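Local structure of sulfate transporter/antisigma-factor antagonist STAS (Planctomyces limnophilus, 3T6O) at residues Glu33-Thr38 with Ser63-Leu68; Ala41-Ala46 with Trp73-Glu78; Leu52-Gly57 with Ser110-Ala115. The protein probably acts as an anti-sigma factor antagonist, a STAS-domain protein of the kind that takes part in regulatory switching of transcription. All coordinates share one frame; numbering follows the deposited sequence. Where two conformers were deposited one is given.

Following the chain from its N terminus, past the first strands, the elements used by the contacts are met in the order helix 29-41, the loop at 41-46, strand 50-54, helix 63-76 and finally helix 112-118. Contact 1 closes the loop from Glu33-Thr38 to Ser63-Leu68 and pairs the two long helices. Contact 2, from Ala41-Ala46 to Trp73-Glu78, starts inside that loop and ends beyond it, so the two cross while sharing helix 63-76. Contact 3 makes the longest closure, from strand 50-54 to helix 112-118, and crosses both others. Contacts 1 and 3 lie on opposite sides of the chain's centre, yet Phe65 of the former packs on Leu55 of the latter.

Contact 1 of 3, residues Glu33-Thr38 with Ser63-Leu68; sequences EQIAST and SSFIEL
Leu68 reaches from helix 63-76 to Ile35 and Ala36 on helix 29-41, and its two methyl branches divide the work. CD2 lies against the Ile35 side chain, 3.8 Å from Ile35 CG1, while CD1 meets the Ala36 methyl, 3.9 Å from Ala36 CB. Because CG stands anti to the backbone N (chi1 -175°), the isobutyl group extends toward helix 29-41 with its fork at the far end. The short side chain of Ala36 suits its place, since it lets a leucine tip come close to the helix backbone, with Leu68 CD2 4.0 Å from Ala36 CA. With an alanine at Leu68 both methyl branches are gone, which would probably leave a gap beside Ile35 and the Ala36 methyl without the partner it has among Ser63-Leu68.

The two segments run nearly parallel, 6° apart, with their axes 10.9 Å from each other, and the two helices lie side by side in the alpha/beta STAS fold. Helix 29-41 meets Leu68 also through Val32 and Phe39.

The aromatic contact is lighter. Ile35 CD1 comes to 4.2 Å from Phe65 CE1, meeting the ring obliquely, with the two side chains about at right angles. Phe65 is large enough to touch Val32, Phe61 and Leu55 as well. On the polar flank, Ser64 OG is hydrogen-bonded to Glu95 of a second subunit.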
loop_
_atom_site.group_PDB
_atom_site.type_symbol
_atom_site.label_atom_id
_atom_site.label_comp_id
_atom_site.label_asym_id
_atom_site.label_seq_id
_atom_site.Cartn_x
_atom_site.Cartn_y
_atom_site.Cartn_z
ATOM N N GLU A 33 -9.916 0.551 12.150
ATOM C CA GLU A 33 -9.865 2.025 12.329
ATOM C C GLU A 33 -10.052 2.398 13.766
ATOM O O GLU A 33 -9.476 3.384 14.222
ATOM C CB GLU A 33 -10.931 2.820 11.574
ATOM C CG GLU A 33 -10.802 4.425 11.793
ATOM C CD GLU A 33 -11.628 5.055 12.975
ATOM O OE1 GLU A 33 -12.596 4.421 13.446
ATOM O OE2 GLU A 33 -11.320 6.213 13.414
ATOM N N GLN A 34 -10.884 1.655 14.483
ATOM C CA GLN A 34 -11.170 1.997 15.882
ATOM C C GLN A 34 -9.940 1.851 16.750
ATOM O O GLN A 34 -9.786 2.591 17.679
ATOM C CB GLN A 34 -12.254 1.107 16.494
ATOM C CG GLN A 34 -13.681 1.402 16.093
ATOM C CD GLN A 34 -14.643 0.382 16.746
ATOM O OE1 GLN A 34 -14.707 0.259 17.986
ATOM N NE2 GLN A 34 -15.354 -0.368 15.923
ATOM N N ILE A 35 -9.081 0.891 16.458
ATOM C CA ILE A 35 -8.001 0.521 17.368
ATOM C C ILE A 35 -6.634 1.039 16.930
ATOM O O ILE A 35 -5.668 0.934 17.686
ATOM C CB ILE A 35 -7.914 -1.012 17.555
ATOM C CG1 ILE A 35 -7.410 -1.712 16.284
ATOM C CG2 ILE A 35 -9.261 -1.574 18.006
ATOM C CD1 ILE A 35 -7.279 -3.264 16.420
ATOM N N ALA A 36 -6.560 1.610 15.724
ATOM C CA ALA A 36 -5.267 1.921 15.080
ATOM C C ALA A 36 -4.450 2.872 15.904
ATOM O O ALA A 36 -3.254 2.645 16.132
ATOM C CB ALA A 36 -5.474 2.496 13.671
ATOM N N SER A 37 -5.124 3.901 16.403
ATOM C CA SER A 37 -4.481 4.942 17.177
ATOM C C SER A 37 -3.860 4.467 18.513
ATOM O O SER A 37 -2.690 4.741 18.819
ATOM C CB SER A 37 -5.487 6.083 17.376
ATOM O OG SER A 37 -4.964 7.027 18.255
ATOM N N THR A 38 -4.618 3.723 19.291
ATOM C CA THR A 38 -4.089 3.152 20.526
ATOM C C THR A 38 -2.965 2.163 20.205
ATOM O O THR A 38 -1.928 2.179 20.833
ATOM C CB THR A 38 -5.254 2.502 21.338
ATOM O OG1 THR A 38 -6.198 3.527 21.599
ATOM C CG2 THR A 38 -4.823 1.934 22.674
ATOM N N SER A 63 -6.974 -8.685 5.545
ATOM C CA SER A 63 -5.929 -7.791 5.098
ATOM C C SER A 63 -5.835 -6.522 5.921
ATOM O O SER A 63 -4.727 -6.050 6.154
ATOM C CB SER A 63 -6.093 -7.430 3.627
ATOM O OG SER A 63 -7.404 -6.930 3.411
ATOM N N SER A 64 -6.967 -5.968 6.342
ATOM C CA SER A 64 -6.939 -4.669 7.038
ATOM C C SER A 64 -6.175 -4.792 8.347
ATOM O O SER A 64 -5.365 -3.946 8.679
ATOM C CB SER A 64 -8.337 -4.205 7.436
ATOM O OG SER A 64 -9.126 -4.053 6.326
ATOM N N PHE A 65 -6.435 -5.866 9.080
ATOM C CA PHE A 65 -5.773 -6.065 10.342
ATOM C C PHE A 65 -4.322 -6.457 10.160
ATOM O O PHE A 65 -3.464 -5.979 10.894
ATOM C CB PHE A 65 -6.505 -7.093 11.160
ATOM C CG PHE A 65 -5.898 -7.325 12.528
ATOM C CD1 PHE A 65 -5.844 -6.305 13.469
ATOM C CD2 PHE A 65 -5.365 -8.547 12.858
ATOM C CE1 PHE A 65 -5.296 -6.554 14.750
ATOM C CE2 PHE A 65 -4.822 -8.802 14.114
ATOM C CZ PHE A 65 -4.800 -7.789 15.068
ATOM N N ILE A 66 -4.013 -7.288 9.176
ATOM C CA ILE A 66 -2.627 -7.651 8.942
ATOM C C ILE A 66 -1.832 -6.408 8.577
ATOM O O ILE A 66 -0.696 -6.258 9.008
ATOM C CB ILE A 66 -2.461 -8.732 7.854
ATOM C CG1 ILE A 66 -3.048 -10.062 8.350
ATOM C CG2 ILE A 66 -0.973 -8.954 7.543
ATOM C CD1 ILE A 66 -2.853 -11.206 7.335
ATOM N N GLU A 67 -2.434 -5.541 7.770
ATOM C CA GLU A 67 -1.838 -4.272 7.407
ATOM C C GLU A 67 -1.528 -3.404 8.646
ATOM O O GLU A 67 -0.436 -2.845 8.750
ATOM C CB GLU A 67 -2.756 -3.477 6.483
ATOM C CG GLU A 67 -2.709 -3.913 5.072
ATOM C CD GLU A 67 -3.758 -3.191 4.190
ATOM O OE1 GLU A 67 -4.416 -2.204 4.679
ATOM O OE2 GLU A 67 -3.893 -3.640 3.029
ATOM N N LEU A 68 -2.474 -3.310 9.567
ATOM C CA LEU A 68 -2.177 -2.572 10.825
ATOM C C LEU A 68 -0.995 -3.163 11.566
ATOM O O LEU A 68 -0.118 -2.444 12.015
ATOM C CB LEU A 68 -3.368 -2.559 11.769
ATOM C CG LEU A 68 -3.215 -1.715 13.065
ATOM C CD1 LEU A 68 -2.848 -0.243 12.786
ATOM C CD2 LEU A 68 -4.511 -1.807 13.838
#

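Contact 2 of 3, residues Ala41-Ala46 with Trp73-Glu78; sequences AAMQGA and WKRIKE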
loop_
_atom_site.group_PDB
_atom_site.type_symbol
_atom_site.label_atom_id
_atom_site.label_comp_id
_atom_site.label_asym_id
_atom_site.label_seq_id
_atom_site.Cartn_x
_atom_site.Cartn_y
_atom_site.Cartn_z
ATOM N N ALA A 41 0.231 4.024 19.012
ATOM C CA ALA A 41 0.857 4.790 20.107
ATOM C C ALA A 41 1.564 3.836 21.091
ATOM O O ALA A 41 2.556 4.212 21.669
ATOM C CB ALA A 41 -0.182 5.728 20.854
ATOM N N ALA A 42 1.100 2.591 21.205
ATOM C CA ALA A 42 1.742 1.584 22.054
ATOM C C ALA A 42 3.067 1.043 21.459
ATOM O O ALA A 42 3.717 0.225 22.070
ATOM C CB ALA A 42 0.785 0.405 22.304
HETATM N N MSE A 43 3.466 1.482 20.271
HETATM C CA MSE A 43 4.666 0.950 19.659
HETATM C C MSE A 43 5.930 1.724 20.033
HETATM O O MSE A 43 6.950 1.594 19.373
HETATM C CB MSE A 43 4.510 0.979 18.135
HETATM C CG MSE A 43 3.442 0.037 17.566
HETATM SE SE MSE A 43 3.640 -1.826 17.939
HETATM C CE MSE A 43 2.280 -2.035 19.331
ATOM N N GLN A 44 5.881 2.603 21.017
ATOM C CA GLN A 44 7.073 3.373 21.377
ATOM C C GLN A 44 7.721 2.724 22.624
ATOM O O GLN A 44 7.379 1.620 22.983
ATOM C CB GLN A 44 6.696 4.848 21.476
ATOM C CG GLN A 44 6.269 5.446 20.022
ATOM C CD GLN A 44 7.385 5.266 18.918
ATOM O OE1 GLN A 44 7.147 4.729 17.795
ATOM N NE2 GLN A 44 8.615 5.678 19.268
ATOM N N GLY A 45 8.729 3.294 23.225
ATOM C CA GLY A 45 9.374 2.557 24.321
ATOM C C GLY A 45 10.861 2.494 24.129
ATOM O O GLY A 45 11.349 2.558 23.013
ATOM N N ALA A 46 11.587 2.377 25.232
ATOM C CA ALA A 46 13.027 2.251 25.173
ATOM C C ALA A 46 13.393 0.985 24.424
ATOM O O ALA A 46 12.740 -0.043 24.581
ATOM C CB ALA A 46 13.644 2.227 26.600
ATOM N N TRP A 73 4.733 -3.288 13.421
ATOM C CA TRP A 73 6.014 -3.965 13.306
ATOM C C TRP A 73 7.102 -3.070 12.715
ATOM O O TRP A 73 8.231 -3.087 13.203
ATOM C CB TRP A 73 5.846 -5.285 12.525
ATOM C CG TRP A 73 7.131 -5.899 12.066
ATOM C CD1 TRP A 73 8.075 -6.539 12.825
ATOM C CD2 TRP A 73 7.597 -5.930 10.732
ATOM N NE1 TRP A 73 9.107 -6.967 12.034
ATOM C CE2 TRP A 73 8.851 -6.585 10.742
ATOM C CE3 TRP A 73 7.106 -5.415 9.530
ATOM C CZ2 TRP A 73 9.608 -6.757 9.588
ATOM C CZ3 TRP A 73 7.858 -5.592 8.368
ATOM C CH2 TRP A 73 9.091 -6.265 8.405
ATOM N N LYS A 74 6.766 -2.272 11.674
ATOM C CA LYS A 74 7.751 -1.376 11.041
ATOM C C LYS A 74 8.284 -0.316 12.020
ATOM O O LYS A 74 9.423 0.169 11.892
ATOM C CB LYS A 74 7.145 -0.667 9.804
ATOM C CG LYS A 74 6.929 -1.578 8.612
ATOM C CD LYS A 74 6.419 -0.832 7.387
ATOM C CE LYS A 74 6.025 -1.836 6.301
ATOM N NZ LYS A 74 5.418 -1.291 5.048
ATOM N N ARG A 75 7.450 0.060 12.971
ATOM C CA ARG A 75 7.857 1.013 13.980
ATOM C C ARG A 75 8.865 0.417 14.946
ATOM O O ARG A 75 9.726 1.133 15.444
ATOM C CB ARG A 75 6.645 1.580 14.748
ATOM C CG ARG A 75 5.998 2.733 13.993
ATOM C CD ARG A 75 4.560 2.883 14.345
ATOM N NE ARG A 75 3.955 4.058 13.732
ATOM C CZ ARG A 75 3.532 4.108 12.471
ATOM N NH1 ARG A 75 3.642 3.054 11.682
ATOM N NH2 ARG A 75 2.967 5.195 12.019
ATOM N N ILE A 76 8.773 -0.868 15.228
ATOM C CA ILE A 76 9.724 -1.434 16.173
ATOM C C ILE A 76 10.868 -2.259 15.547
ATOM O O ILE A 76 11.862 -2.505 16.213
ATOM C CB ILE A 76 9.008 -2.207 17.264
ATOM C CG1 ILE A 76 8.662 -3.583 16.829
ATOM C CG2 ILE A 76 7.685 -1.475 17.806
ATOM C CD1 ILE A 76 8.153 -4.335 17.985
ATOM N N LYS A 77 10.755 -2.626 14.270
ATOM C CA LYS A 77 11.681 -3.595 13.671
ATOM C C LYS A 77 13.131 -3.142 13.562
ATOM O O LYS A 77 14.004 -3.999 13.457
ATOM C CB LYS A 77 11.214 -4.050 12.290
ATOM C CG LYS A 77 11.477 -3.070 11.173
ATOM C CD LYS A 77 11.014 -3.612 9.824
ATOM C CE LYS A 77 11.778 -2.958 8.663
ATOM N NZ LYS A 77 12.958 -3.824 8.275
ATOM N N GLU A 78 13.448 -1.853 13.594
ATOM C CA GLU A 78 14.880 -1.549 13.509
ATOM C C GLU A 78 15.683 -1.729 14.818
ATOM O O GLU A 78 16.910 -1.616 14.807
ATOM C CB GLU A 78 15.152 -0.202 12.833
ATOM C CG GLU A 78 14.768 -0.155 11.320
ATOM C CD GLU A 78 15.374 -1.299 10.483
ATOM O OE1 GLU A 78 16.631 -1.421 10.436
ATOM O OE2 GLU A 78 14.585 -2.054 9.857
HETATM O O HOH W 1 9.335 4.148 15.532
#
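Met43, a selenomethionine here, sets its CB between two residues of helix 63-76: it lies 4.0 Å from Arg75 CB and 4.0 Å from Ile76 CG2. Beyond CB the chain bends at chi2 and chi3, and its end leads away from helix 63-76 after SE has passed 4.1 Å from Ile76 CG2, the two side chains aslant. Such a flexible, unbranched chain can follow the surface of a branched neighbour. CG2, anti to the carbonyl carbon and beside the backbone N, is the branch of Ile76 that touches, and it also rests 3.5 Å from Met43 O, which accepts a hydrogen bond from Arg49.

Arg75 takes part through its aliphatic base; its guanidinium group turns to Glu95 of a fifth subunit in a salt bridge. At the solvent-exposed side of the contact, Gln44 OE1 and the backbone Arg75 O both accept from one water, at 3.2 Å from Gln44 OE1. An amide is apt here, its oxygen able to join a water bridge.

The contact joins the loop leaving helix 29-41 to the C-terminal part of helix 63-76, and Met43 and Ile76 both pack onto Val51 of strand 50-54, in the central sheet.

Contact 3 of 3, residues Leu52-Gly57 with Ser110-Ala115; sequences LIDLEG and STKQEA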
loop_
_atom_site.group_PDB
_atom_site.type_symbol
_atom_site.label_atom_id
_atom_site.label_comp_id
_atom_site.label_asym_id
_atom_site.label_seq_id
_atom_site.Cartn_x
_atom_site.Cartn_y
_atom_site.Cartn_z
ATOM N N LEU A 52 3.777 -8.078 21.939
ATOM C CA LEU A 52 3.099 -9.326 21.806
ATOM C C LEU A 52 1.680 -9.024 21.473
ATOM O O LEU A 52 1.033 -8.297 22.218
ATOM C CB LEU A 52 3.145 -10.076 23.153
ATOM C CG LEU A 52 2.406 -11.426 23.214
ATOM C CD1 LEU A 52 2.997 -12.424 22.142
ATOM C CD2 LEU A 52 2.482 -12.013 24.655
ATOM N N ILE A 53 1.159 -9.600 20.393
ATOM C CA ILE A 53 -0.234 -9.398 20.024
ATOM C C ILE A 53 -0.946 -10.652 20.495
ATOM O O ILE A 53 -0.779 -11.749 19.924
ATOM C CB ILE A 53 -0.410 -9.262 18.505
ATOM C CG1 ILE A 53 0.630 -8.289 17.940
ATOM C CG2 ILE A 53 -1.845 -8.858 18.129
ATOM C CD1 ILE A 53 0.511 -6.881 18.456
ATOM N N ASP A 54 -1.733 -10.506 21.539
ATOM C CA ASP A 54 -2.430 -11.636 22.101
ATOM C C ASP A 54 -3.830 -11.724 21.495
ATOM O O ASP A 54 -4.748 -10.966 21.884
ATOM C CB ASP A 54 -2.472 -11.522 23.612
ATOM C CG ASP A 54 -3.242 -12.684 24.293
ATOM O OD1 ASP A 54 -3.778 -13.591 23.619
ATOM O OD2 ASP A 54 -3.272 -12.677 25.529
ATOM N N LEU A 55 -3.997 -12.717 20.621
ATOM C CA LEU A 55 -5.185 -12.816 19.787
ATOM C C LEU A 55 -6.270 -13.695 20.379
ATOM O O LEU A 55 -7.201 -14.083 19.673
ATOM C CB LEU A 55 -4.771 -13.255 18.386
ATOM C CG LEU A 55 -4.125 -12.076 17.610
ATOM C CD1 LEU A 55 -3.353 -12.504 16.353
ATOM C CD2 LEU A 55 -5.175 -11.009 17.141
ATOM N N GLU A 56 -6.196 -13.984 21.685
ATOM C CA GLU A 56 -7.182 -14.874 22.284
ATOM C C GLU A 56 -8.566 -14.238 22.163
ATOM O O GLU A 56 -8.747 -13.067 22.464
ATOM C CB GLU A 56 -6.869 -15.137 23.777
ATOM C CG GLU A 56 -7.803 -16.220 24.426
ATOM C CD GLU A 56 -7.341 -16.611 25.837
ATOM O OE1 GLU A 56 -6.729 -15.780 26.545
ATOM O OE2 GLU A 56 -7.602 -17.752 26.259
ATOM N N GLY A 57 -9.540 -15.006 21.725
ATOM C CA GLY A 57 -10.908 -14.506 21.576
ATOM C C GLY A 57 -11.198 -13.962 20.176
ATOM O O GLY A 57 -12.365 -13.851 19.786
ATOM N N SER A 110 1.813 -20.451 21.702
ATOM C CA SER A 110 0.443 -20.934 21.874
ATOM C C SER A 110 -0.311 -20.162 22.928
ATOM O O SER A 110 -1.496 -20.046 22.820
ATOM C CB SER A 110 0.383 -22.441 22.168
ATOM O OG SER A 110 0.999 -22.710 23.384
ATOM N N THR A 111 0.384 -19.629 23.928
ATOM C CA THR A 111 -0.237 -18.875 25.006
ATOM C C THR A 111 0.638 -17.666 25.360
ATOM O O THR A 111 1.823 -17.625 25.039
ATOM C CB THR A 111 -0.403 -19.725 26.287
ATOM O OG1 THR A 111 0.890 -19.977 26.819
ATOM C CG2 THR A 111 -1.117 -21.096 26.029
ATOM N N LYS A 112 0.046 -16.699 26.022
ATOM C CA LYS A 112 0.773 -15.538 26.508
ATOM C C LYS A 112 1.928 -15.909 27.442
ATOM O O LYS A 112 3.033 -15.344 27.332
ATOM C CB LYS A 112 -0.165 -14.570 27.245
ATOM C CG LYS A 112 0.596 -13.331 27.736
ATOM C CD LYS A 112 -0.288 -12.159 28.121
ATOM C CE LYS A 112 -1.237 -12.465 29.261
ATOM N NZ LYS A 112 -1.806 -11.146 29.753
ATOM N N GLN A 113 1.656 -16.815 28.384
ATOM C CA GLN A 113 2.675 -17.266 29.344
ATOM C C GLN A 113 3.896 -17.803 28.619
ATOM O O GLN A 113 5.016 -17.402 28.924
ATOM C CB GLN A 113 2.121 -18.311 30.285
ATOM C CG GLN A 113 3.090 -18.787 31.378
ATOM C CD GLN A 113 2.333 -19.575 32.470
ATOM O OE1 GLN A 113 1.638 -18.972 33.307
ATOM N NE2 GLN A 113 2.467 -20.909 32.464
ATOM N N GLU A 114 3.679 -18.657 27.619
ATOM C CA GLU A 114 4.785 -19.178 26.821
ATOM C C GLU A 114 5.507 -18.071 26.066
ATOM O O GLU A 114 6.746 -18.056 25.971
ATOM C CB GLU A 114 4.294 -20.201 25.793
ATOM C CG GLU A 114 3.815 -21.460 26.401
ATOM C CD GLU A 114 3.358 -22.490 25.356
ATOM O OE1 GLU A 114 3.393 -22.208 24.102
ATOM O OE2 GLU A 114 2.967 -23.573 25.831
ATOM N N ALA A 115 4.737 -17.152 25.515
ATOM C CA ALA A 115 5.337 -16.062 24.747
ATOM C C ALA A 115 6.237 -15.203 25.640
ATOM O O ALA A 115 7.419 -15.005 25.328
ATOM C CB ALA A 115 4.290 -15.241 24.063
HETATM O O HOH W 2 -3.421 -10.772 27.304
HETATM O O HOH W 3 -3.169 -15.956 25.813
#
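The end of strand 50-54 faces the first turn of helix 112-118, with the CA atoms of Asp54 and Lys112 6.7 Å apart and Leu52 set against Ala115. Leu52 CD1 lies 3.6 Å from Ala115 CB, and its CD2 touches the same methyl and also Lys112 CG. Alanine suits this face, as its small methyl lets the helix settle onto the leucine fork.

In this STAS domain strand 50-54 sits in the middle of the sheet, between strands 15-19 and 83-87, and Leu52 and Asp54 point to the side covered by the C-terminal helix.

Lys112 brings its methylene chain past the carboxylate of Asp54 at about a right angle, with Asp54 OD2 4.0 Å from Lys112 CD. The bend at chi3 (61°) helps place NZ, which forms a salt bridge with Glu12; a water bridges Asp54 OD2 and Lys112 NZ, donating to OD2 at 2.6 Å and accepting from NZ at 3.0 Å. Asp54 OD1 accepts a hydrogen bond from the backbone N of Glu56 at 3.1 Å, from above the carboxylate plane, closing an Asx turn; an aspartate's two oxygens can serve both this N-H and the bridging water. At the N-cap, Thr111 has a hydroxyl able to accept from the first turn, and its OG1 does so from Glu114 N at 3.2 Å, with a nearly straight N-H...O angle of 168°.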